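Local coordinates for probable sugar ABC transporter, sugar-binding protein (Streptococcus pneumoniae, PDB 2W7Y) that probably captures host glycans for an ABC sugar importer, and binds the blood group A-trisaccharide, at residues I149-L161 and Q338-S350. Residues are numbered along the deposited sequence; the frame is centred on the assembly and turned at random.
Sequences IYTVHEQLFTMGL and QKVIFEKVGANPS. With GAL (beta-D-galactopyranose), chain C; A2G (2-acetamido-2-deoxy-alpha-D-galactopyranose), chain B.
The flat amide of Asn348 reaches across to Thr158, whose OG1 lies almost in the amide plane and takes a hydrogen bond from ND2 at 2.7 Å. With CG anti to the backbone N (chi1 -171°), the amide is swung towards the strand. The imidazole of His153 has the backbone carbonyl carbon of Gln155 over one face and galactose O4 at its edge, 3.4 Å from CE1; its ND1 is tied to Ser307 O. The Phe157 ring offers its CZ edge to O7 of the N-acetylgalactosamine, while Trp282 packs edge-to-face with it.

Between the backbones there is a single bridge, centred on Gln155 and Pro349. Leu156 N gives a fairly straight bond to Asn348 O (2.8 Å), whereas Ser350 N approaches Glu154 O from well above the carbonyl plane. A water joins Leu156 O, Asn348 N and galactose O6, so the sugar is linked to both segments. The extended Gln155 chain lays CG against Ile341 CG2 at 3.8 Å, NE2 sits against Ala347 CB, and that nitrogen also donates a weak bond to galactose O6. Leu156 sets CD1 against Ser350 CB and CD2 near Pro349 O.

His153, Gln155, Phe157 and Ala347 line the glycan pocket, which in solute-binding proteins of this kind usually lies between two lobes. Helix 54-69 touches Gln155 and Val345, helix 366-379 packs on Thr158 and Asn348, and farther along the same segment, strand 157-164 pairs antiparallel with 276-277, 293-296 and 302-306.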
ATOM      1  N   ILE A 149     -13.985 -11.800  -7.188  1.00 23.05           N
ATOM      2  CA  ILE A 149     -13.359 -10.523  -6.819  1.00 23.06           C
ATOM      3  C   ILE A 149     -14.228  -9.754  -5.819  1.00 23.08           C
ATOM      4  O   ILE A 149     -15.337  -9.327  -6.137  1.00 23.11           O
ATOM      5  CB  ILE A 149     -13.049  -9.631  -8.051  1.00 23.16           C
ATOM      6  CG1 ILE A 149     -12.230 -10.404  -9.092  1.00 22.94           C
ATOM      7  CG2 ILE A 149     -12.324  -8.355  -7.615  1.00 23.07           C
ATOM      8  CD1 ILE A 149     -12.031  -9.677 -10.407  1.00 22.77           C
ATOM      9  N   TYR A 150     -13.706  -9.569  -4.612  1.00 23.13           N
ATOM     10  CA  TYR A 150     -14.463  -8.927  -3.545  1.00 23.10           C
ATOM     11  C   TYR A 150     -14.157  -7.435  -3.388  1.00 23.07           C
ATOM     12  O   TYR A 150     -14.904  -6.708  -2.727  1.00 23.08           O
ATOM     13  CB  TYR A 150     -14.230  -9.663  -2.223  1.00 23.13           C
ATOM     14  CG  TYR A 150     -14.660 -11.115  -2.243  1.00 23.29           C
ATOM     15  CD1 TYR A 150     -16.012 -11.465  -2.257  1.00 22.93           C
ATOM     16  CD2 TYR A 150     -13.713 -12.140  -2.242  1.00 23.54           C
ATOM     17  CE1 TYR A 150     -16.409 -12.796  -2.270  1.00 23.31           C
ATOM     18  CE2 TYR A 150     -14.100 -13.477  -2.255  1.00 23.29           C
ATOM     19  CZ  TYR A 150     -15.444 -13.796  -2.268  1.00 23.51           C
ATOM     20  OH  TYR A 150     -15.821 -15.120  -2.278  1.00 23.80           O
ATOM     21  N   THR A 151     -13.062  -6.985  -3.995  1.00 22.90           N
ATOM     22  CA  THR A 151     -12.612  -5.602  -3.841  1.00 22.81           C
ATOM     23  C   THR A 151     -11.821  -5.100  -5.055  1.00 22.74           C
ATOM     24  O   THR A 151     -11.071  -5.855  -5.683  1.00 22.48           O
ATOM     25  CB  THR A 151     -11.800  -5.403  -2.525  1.00 22.75           C
ATOM     26  OG1 THR A 151     -11.580  -4.007  -2.297  1.00 22.99           O
ATOM     27  CG2 THR A 151     -10.462  -6.126  -2.573  1.00 22.67           C
ATOM     28  N   VAL A 152     -12.020  -3.825  -5.390  1.00 22.75           N
ATOM     29  CA  VAL A 152     -11.289  -3.181  -6.482  1.00 22.81           C
ATOM     30  C   VAL A 152     -10.723  -1.836  -6.034  1.00 22.77           C
ATOM     31  O   VAL A 152     -11.471  -0.914  -5.711  1.00 22.76           O
ATOM     32  CB  VAL A 152     -12.159  -2.998  -7.760  1.00 22.86           C
ATOM     33  CG1 VAL A 152     -11.406  -2.200  -8.823  1.00 22.65           C
ATOM     34  CG2 VAL A 152     -12.599  -4.343  -8.326  1.00 22.88           C
ATOM     35  N   HIS A 153      -9.398  -1.740  -6.021  1.00 22.85           N
ATOM     36  CA  HIS A 153      -8.704  -0.514  -5.654  1.00 22.86           C
ATOM     37  C   HIS A 153      -8.481   0.336  -6.907  1.00 23.10           C
ATOM     38  O   HIS A 153      -7.769  -0.076  -7.827  1.00 23.38           O
ATOM     39  CB  HIS A 153      -7.379  -0.872  -4.968  1.00 22.82           C
ATOM     40  CG  HIS A 153      -6.817   0.209  -4.094  1.00 22.68           C
ATOM     41  ND1 HIS A 153      -5.532   0.161  -3.594  1.00 22.54           N
ATOM     42  CD2 HIS A 153      -7.353   1.365  -3.637  1.00 22.81           C
ATOM     43  CE1 HIS A 153      -5.304   1.237  -2.861  1.00 22.46           C
ATOM     44  NE2 HIS A 153      -6.391   1.986  -2.873  1.00 22.82           N
ATOM     45  N   GLU A 154      -9.113   1.512  -6.953  1.00 23.11           N
ATOM     46  CA  GLU A 154      -8.954   2.451  -8.076  1.00 23.28           C
ATOM     47  C   GLU A 154      -7.546   3.037  -8.209  1.00 23.31           C
ATOM     48  O   GLU A 154      -7.176   3.539  -9.269  1.00 23.11           O
ATOM     49  CB  GLU A 154     -10.001   3.579  -8.038  1.00 23.23           C
ATOM     50  CG  GLU A 154     -10.801   3.693  -6.756  1.00 24.11           C
ATOM     51  CD  GLU A 154     -10.320   4.760  -5.792  1.00 24.04           C
ATOM     52  OE1 GLU A 154      -9.156   5.209  -5.858  1.00 23.77           O
ATOM     53  OE2 GLU A 154     -11.140   5.147  -4.934  1.00 25.94           O
ATOM     54  N   GLN A 155      -6.781   2.983  -7.122  1.00 23.42           N
ATOM     55  CA  GLN A 155      -5.379   3.370  -7.122  1.00 23.39           C
ATOM     56  C   GLN A 155      -4.556   2.137  -6.803  1.00 23.34           C
ATOM     57  O   GLN A 155      -4.785   1.489  -5.787  1.00 23.38           O
ATOM     58  CB  GLN A 155      -5.119   4.406  -6.041  1.00 23.57           C
ATOM     59  CG  GLN A 155      -5.761   5.745  -6.263  1.00 23.76           C
ATOM     60  CD  GLN A 155      -5.797   6.572  -4.999  1.00 23.30           C
ATOM     61  OE1 GLN A 155      -6.866   6.931  -4.527  1.00 23.15           O
ATOM     62  NE2 GLN A 155      -4.627   6.872  -4.438  1.00 23.11           N
ATOM     63  N   LEU A 156      -3.597   1.816  -7.663  1.00 23.08           N
ATOM     64  CA  LEU A 156      -2.760   0.641  -7.468  1.00 22.78           C
ATOM     65  C   LEU A 156      -1.738   0.818  -6.348  1.00 22.60           C
ATOM     66  O   LEU A 156      -1.175   1.896  -6.171  1.00 22.24           O
ATOM     67  CB  LEU A 156      -2.061   0.274  -8.778  1.00 22.83           C
ATOM     68  CG  LEU A 156      -2.637  -0.834  -9.666  1.00 23.14           C
ATOM     69  CD1 LEU A 156      -4.129  -1.107  -9.450  1.00 22.81           C
ATOM     70  CD2 LEU A 156      -2.338  -0.530 -11.121  1.00 22.91           C
ATOM     71  N   PHE A 157      -1.508  -0.259  -5.600  1.00 22.72           N
ATOM     72  CA  PHE A 157      -0.521  -0.270  -4.529  1.00 22.71           C
ATOM     73  C   PHE A 157       0.877  -0.470  -5.116  1.00 22.84           C
ATOM     74  O   PHE A 157       1.569  -1.453  -4.825  1.00 22.69           O
ATOM     75  CB  PHE A 157      -0.852  -1.347  -3.490  1.00 22.56           C
ATOM     76  CG  PHE A 157      -0.566  -0.924  -2.077  1.00 22.70           C
ATOM     77  CD1 PHE A 157      -1.556  -0.318  -1.309  1.00 22.44           C
ATOM     78  CD2 PHE A 157       0.696  -1.105  -1.520  1.00 22.13           C
ATOM     79  CE1 PHE A 157      -1.298   0.089  -0.004  1.00 22.78           C
ATOM     80  CE2 PHE A 157       0.957  -0.701  -0.218  1.00 22.51           C
ATOM     81  CZ  PHE A 157      -0.037  -0.100   0.541  1.00 22.42           C
ATOM     82  N   THR A 158       1.273   0.486  -5.952  1.00 23.10           N
ATOM     83  CA  THR A 158       2.548   0.470  -6.652  1.00 23.38           C
ATOM     84  C   THR A 158       3.570   1.146  -5.751  1.00 23.69           C
ATOM     85  O   THR A 158       3.478   2.345  -5.484  1.00 23.62           O
ATOM     86  CB  THR A 158       2.424   1.200  -8.011  1.00 23.30           C
ATOM     87  OG1 THR A 158       1.334   0.635  -8.746  1.00 23.00           O
ATOM     88  CG2 THR A 158       3.713   1.092  -8.838  1.00 22.96           C
HETATM   89  N   MSE A 159       4.536   0.366  -5.273  1.00 24.09           N
HETATM   90  CA  MSE A 159       5.443   0.846  -4.234  1.00 25.24           C
HETATM   91  C   MSE A 159       6.927   0.492  -4.404  1.00 24.05           C
HETATM   92  O   MSE A 159       7.314  -0.680  -4.356  1.00 23.84           O
HETATM   93  CB  MSE A 159       4.936   0.394  -2.861  1.00 24.74           C
HETATM   94  CG  MSE A 159       5.944   0.537  -1.742  1.00 25.82           C
HETATM   95 SE   MSE A 159       5.102   0.475  -0.001  1.00 30.36          SE
HETATM   96  CE  MSE A 159       4.082  -1.158  -0.189  1.00 26.80           C
ATOM     97  N   GLY A 160       7.743   1.524  -4.597  1.00 23.63           N
ATOM     98  CA  GLY A 160       9.187   1.425  -4.423  1.00 23.10           C
ATOM     99  C   GLY A 160       9.549   2.094  -3.110  1.00 22.88           C
ATOM    100  O   GLY A 160       8.921   1.843  -2.079  1.00 22.65           O
ATOM    101  N   LEU A 161      10.559   2.956  -3.137  1.00 22.75           N
ATOM    102  CA  LEU A 161      10.905   3.735  -1.953  1.00 22.82           C
ATOM    103  C   LEU A 161      11.390   5.137  -2.343  1.00 22.71           C
ATOM    104  O   LEU A 161      11.490   5.453  -3.536  1.00 22.39           O
ATOM    105  CB  LEU A 161      11.896   2.958  -1.051  1.00 22.80           C
ATOM    106  CG  LEU A 161      13.439   2.921  -1.110  1.00 23.11           C
ATOM    107  CD1 LEU A 161      13.945   1.533  -0.710  1.00 22.87           C
ATOM    108  CD2 LEU A 161      14.044   3.311  -2.433  1.00 22.50           C
ATOM    109  N   GLN A 338     -10.070   8.169 -13.905  1.00 23.15           N
ATOM    110  CA  GLN A 338      -8.702   7.660 -13.772  1.00 23.11           C
ATOM    111  C   GLN A 338      -7.635   8.632 -14.255  1.00 22.98           C
ATOM    112  O   GLN A 338      -6.516   8.621 -13.745  1.00 22.98           O
ATOM    113  CB  GLN A 338      -8.547   6.299 -14.451  1.00 23.19           C
ATOM    114  CG  GLN A 338      -8.253   5.146 -13.482  1.00 23.68           C
ATOM    115  CD  GLN A 338      -9.327   4.972 -12.443  1.00 24.05           C
ATOM    116  OE1 GLN A 338      -9.065   4.533 -11.319  1.00 23.83           O
ATOM    117  NE2 GLN A 338     -10.548   5.332 -12.806  1.00 24.69           N
ATOM    118  N   LYS A 339      -7.984   9.469 -15.229  1.00 23.06           N
ATOM    119  CA  LYS A 339      -7.110  10.558 -15.661  1.00 22.98           C
ATOM    120  C   LYS A 339      -6.920  11.563 -14.525  1.00 22.88           C
ATOM    121  O   LYS A 339      -5.826  12.085 -14.326  1.00 22.85           O
ATOM    122  CB  LYS A 339      -7.674  11.250 -16.905  1.00 23.08           C
ATOM    123  CG  LYS A 339      -6.724  12.266 -17.531  1.00 23.19           C
ATOM    124  CD  LYS A 339      -7.273  12.841 -18.814  1.00 23.35           C
ATOM    125  CE  LYS A 339      -6.245  13.752 -19.472  1.00 23.58           C
ATOM    126  NZ  LYS A 339      -6.679  14.177 -20.830  1.00 23.77           N
ATOM    127  N   VAL A 340      -7.993  11.816 -13.781  1.00 22.91           N
ATOM    128  CA  VAL A 340      -7.935  12.652 -12.579  1.00 22.79           C
ATOM    129  C   VAL A 340      -7.125  11.951 -11.486  1.00 22.74           C
ATOM    130  O   VAL A 340      -6.354  12.597 -10.778  1.00 22.74           O
ATOM    131  CB  VAL A 340      -9.351  13.028 -12.063  1.00 22.73           C
ATOM    132  CG1 VAL A 340      -9.267  13.869 -10.794  1.00 22.67           C
ATOM    133  CG2 VAL A 340     -10.134  13.772 -13.143  1.00 22.45           C
ATOM    134  N   ILE A 341      -7.296  10.632 -11.368  1.00 22.72           N
ATOM    135  CA  ILE A 341      -6.520   9.818 -10.424  1.00 22.85           C
ATOM    136  C   ILE A 341      -5.013   9.954 -10.663  1.00 22.74           C
ATOM    137  O   ILE A 341      -4.252  10.013  -9.711  1.00 22.73           O
ATOM    138  CB  ILE A 341      -6.947   8.308 -10.428  1.00 22.92           C
ATOM    139  CG1 ILE A 341      -8.401   8.122  -9.945  1.00 23.05           C
ATOM    140  CG2 ILE A 341      -5.977   7.454  -9.609  1.00 22.97           C
ATOM    141  CD1 ILE A 341      -8.675   8.477  -8.476  1.00 22.69           C
ATOM    142  N   PHE A 342      -4.590  10.022 -11.923  1.00 22.80           N
ATOM    143  CA  PHE A 342      -3.172  10.221 -12.238  1.00 22.81           C
ATOM    144  C   PHE A 342      -2.704  11.679 -12.143  1.00 22.85           C
ATOM    145  O   PHE A 342      -1.665  11.954 -11.549  1.00 22.78           O
ATOM    146  CB  PHE A 342      -2.813   9.624 -13.608  1.00 22.81           C
ATOM    147  CG  PHE A 342      -1.354   9.744 -13.955  1.00 22.75           C
ATOM    148  CD1 PHE A 342      -0.397   9.003 -13.270  1.00 22.74           C
ATOM    149  CD2 PHE A 342      -0.932  10.614 -14.956  1.00 22.87           C
ATOM    150  CE1 PHE A 342       0.951   9.125 -13.578  1.00 22.83           C
ATOM    151  CE2 PHE A 342       0.414  10.737 -15.272  1.00 22.79           C
ATOM    152  CZ  PHE A 342       1.357   9.995 -14.582  1.00 22.97           C
ATOM    153  N   GLU A 343      -3.473  12.604 -12.720  1.00 23.06           N
ATOM    154  CA  GLU A 343      -3.039  14.002 -12.879  1.00 23.13           C
ATOM    155  C   GLU A 343      -3.246  14.904 -11.655  1.00 23.30           C
ATOM    156  O   GLU A 343      -2.374  15.710 -11.330  1.00 23.35           O
ATOM    157  CB  GLU A 343      -3.702  14.640 -14.105  1.00 23.07           C
ATOM    158  CG  GLU A 343      -3.281  14.045 -15.443  1.00 23.18           C
ATOM    159  CD  GLU A 343      -3.784  14.850 -16.628  1.00 23.88           C
ATOM    160  OE1 GLU A 343      -3.057  14.929 -17.642  1.00 24.41           O
ATOM    161  OE2 GLU A 343      -4.900  15.411 -16.555  1.00 23.85           O
ATOM    162  N   LYS A 344      -4.404  14.790 -11.005  1.00 23.37           N
ATOM    163  CA  LYS A 344      -4.730  15.613  -9.836  1.00 23.36           C
ATOM    164  C   LYS A 344      -4.357  14.904  -8.539  1.00 23.34           C
ATOM    165  O   LYS A 344      -3.648  15.458  -7.695  1.00 23.29           O
ATOM    166  CB  LYS A 344      -6.214  15.992  -9.831  1.00 23.30           C
ATOM    167  CG  LYS A 344      -6.522  17.354 -10.429  1.00 23.54           C
ATOM    168  CD  LYS A 344      -6.482  17.337 -11.948  1.00 23.78           C
ATOM    169  CE  LYS A 344      -6.472  18.749 -12.512  1.00 23.95           C
ATOM    170  NZ  LYS A 344      -5.244  19.501 -12.117  1.00 24.01           N
ATOM    171  N   VAL A 345      -4.866  13.687  -8.383  1.00 23.33           N
ATOM    172  CA  VAL A 345      -4.398  12.774  -7.356  1.00 23.36           C
ATOM    173  C   VAL A 345      -3.077  12.266  -7.906  1.00 23.59           C
ATOM    174  O   VAL A 345      -3.004  11.856  -9.060  1.00 23.88           O
ATOM    175  CB  VAL A 345      -5.381  11.588  -7.176  1.00 23.35           C
ATOM    176  CG1 VAL A 345      -4.911  10.650  -6.072  1.00 23.00           C
ATOM    177  CG2 VAL A 345      -6.805  12.092  -6.924  1.00 22.80           C
ATOM    178  N   GLY A 346      -2.014  12.319  -7.123  1.00 23.55           N
ATOM    179  CA  GLY A 346      -0.728  11.882  -7.665  1.00 23.48           C
ATOM    180  C   GLY A 346      -0.526  10.397  -7.460  1.00 23.27           C
ATOM    181  O   GLY A 346       0.427   9.994  -6.811  1.00 23.38           O
ATOM    182  N   ALA A 347      -1.429   9.586  -8.011  1.00 23.18           N
ATOM    183  CA  ALA A 347      -1.397   8.137  -7.809  1.00 23.17           C
ATOM    184  C   ALA A 347      -1.396   7.341  -9.114  1.00 23.08           C
ATOM    185  O   ALA A 347      -1.650   7.892 -10.187  1.00 23.05           O
ATOM    186  CB  ALA A 347      -2.551   7.711  -6.922  1.00 23.18           C
ATOM    187  N   ASN A 348      -1.087   6.049  -9.008  1.00 23.11           N
ATOM    188  CA  ASN A 348      -1.093   5.131 -10.145  1.00 23.01           C
ATOM    189  C   ASN A 348      -2.503   4.575 -10.391  1.00 23.03           C
ATOM    190  O   ASN A 348      -3.041   3.846  -9.554  1.00 22.83           O
ATOM    191  CB  ASN A 348      -0.083   3.995  -9.932  1.00 22.94           C
ATOM    192  CG  ASN A 348       0.109   3.124 -11.176  1.00 23.06           C
ATOM    193  OD1 ASN A 348      -0.049   3.580 -12.309  1.00 22.92           O
ATOM    194  ND2 ASN A 348       0.474   1.869 -10.962  1.00 22.48           N
ATOM    195  N   PRO A 349      -3.103   4.921 -11.546  1.00 23.08           N
ATOM    196  CA  PRO A 349      -4.459   4.488 -11.876  1.00 23.05           C
ATOM    197  C   PRO A 349      -4.546   2.982 -12.130  1.00 23.07           C
ATOM    198  O   PRO A 349      -3.594   2.382 -12.639  1.00 23.18           O
ATOM    199  CB  PRO A 349      -4.763   5.262 -13.163  1.00 23.12           C
ATOM    200  CG  PRO A 349      -3.439   5.521 -13.773  1.00 23.14           C
ATOM    201  CD  PRO A 349      -2.510   5.741 -12.620  1.00 22.93           C
ATOM    202  N   SER A 350      -5.676   2.383 -11.765  1.00 23.00           N
ATOM    203  CA  SER A 350      -5.919   0.966 -12.033  1.00 22.91           C
ATOM    204  C   SER A 350      -6.261   0.749 -13.504  1.00 22.99           C
ATOM    205  O   SER A 350      -6.011  -0.322 -14.060  1.00 22.95           O
ATOM    206  CB  SER A 350      -7.038   0.420 -11.140  1.00 22.86           C
ATOM    207  OG  SER A 350      -8.297   0.982 -11.469  1.00 22.49           O
TER
HETATM  208  C1  GAL C   1      -4.029   6.275  -0.454  1.00 16.73           C
HETATM  209  C2  GAL C   1      -3.726   5.493   0.825  1.00 16.42           C
HETATM  210  C3  GAL C   1      -2.439   4.678   0.670  1.00 16.01           C
HETATM  211  C4  GAL C   1      -2.422   3.878  -0.638  1.00 15.18           C
HETATM  212  C5  GAL C   1      -2.720   4.827  -1.807  1.00 16.26           C
HETATM  213  C6  GAL C   1      -2.723   4.151  -3.180  1.00 16.08           C
HETATM  214  O1  GAL C   1      -5.342   6.783  -0.376  1.00 20.41           O
HETATM  215  O2  GAL C   1      -3.596   6.420   1.884  1.00 16.02           O
HETATM  216  O3  GAL C   1      -2.271   3.831   1.784  1.00 15.78           O
HETATM  217  O4  GAL C   1      -3.370   2.840  -0.554  1.00 12.44           O
HETATM  218  O5  GAL C   1      -3.973   5.452  -1.599  1.00 16.42           O
HETATM  219  O6  GAL C   1      -2.489   5.130  -4.175  1.00 15.93           O
HETATM  220  O5  A2G B   3      -0.065   4.488   2.414  1.00 15.14           O
HETATM  221  C1  A2G B   3      -1.087   3.465   2.275  1.00 14.61           C
HETATM  222  C2  A2G B   3      -1.072   2.619   3.538  1.00 14.31           C
HETATM  223  N2  A2G B   3      -2.106   1.584   3.496  1.00 13.82           N
HETATM  224  C3  A2G B   3      -1.355   3.511   4.755  1.00 14.75           C
HETATM  225  O3  A2G B   3      -1.440   2.717   5.940  1.00 15.05           O
HETATM  226  C4  A2G B   3      -0.288   4.599   4.880  1.00 15.13           C
HETATM  227  O4  A2G B   3       0.992   4.010   5.142  1.00 15.66           O
HETATM  228  C5  A2G B   3      -0.239   5.393   3.568  1.00 15.36           C
HETATM  229  C6  A2G B   3       0.864   6.448   3.581  1.00 14.71           C
HETATM  230  O6  A2G B   3       0.925   7.056   2.289  1.00 15.36           O
HETATM  231  C7  A2G B   3      -1.826   0.301   3.698  1.00 13.20           C
HETATM  232  O7  A2G B   3      -0.698  -0.146   3.906  1.00 12.15           O
HETATM  233  C8  A2G B   3      -3.041  -0.620   3.639  1.00 13.02           C
HETATM  234  O   HOH W   1      -0.932   4.635  -6.432  1.00  8.10           O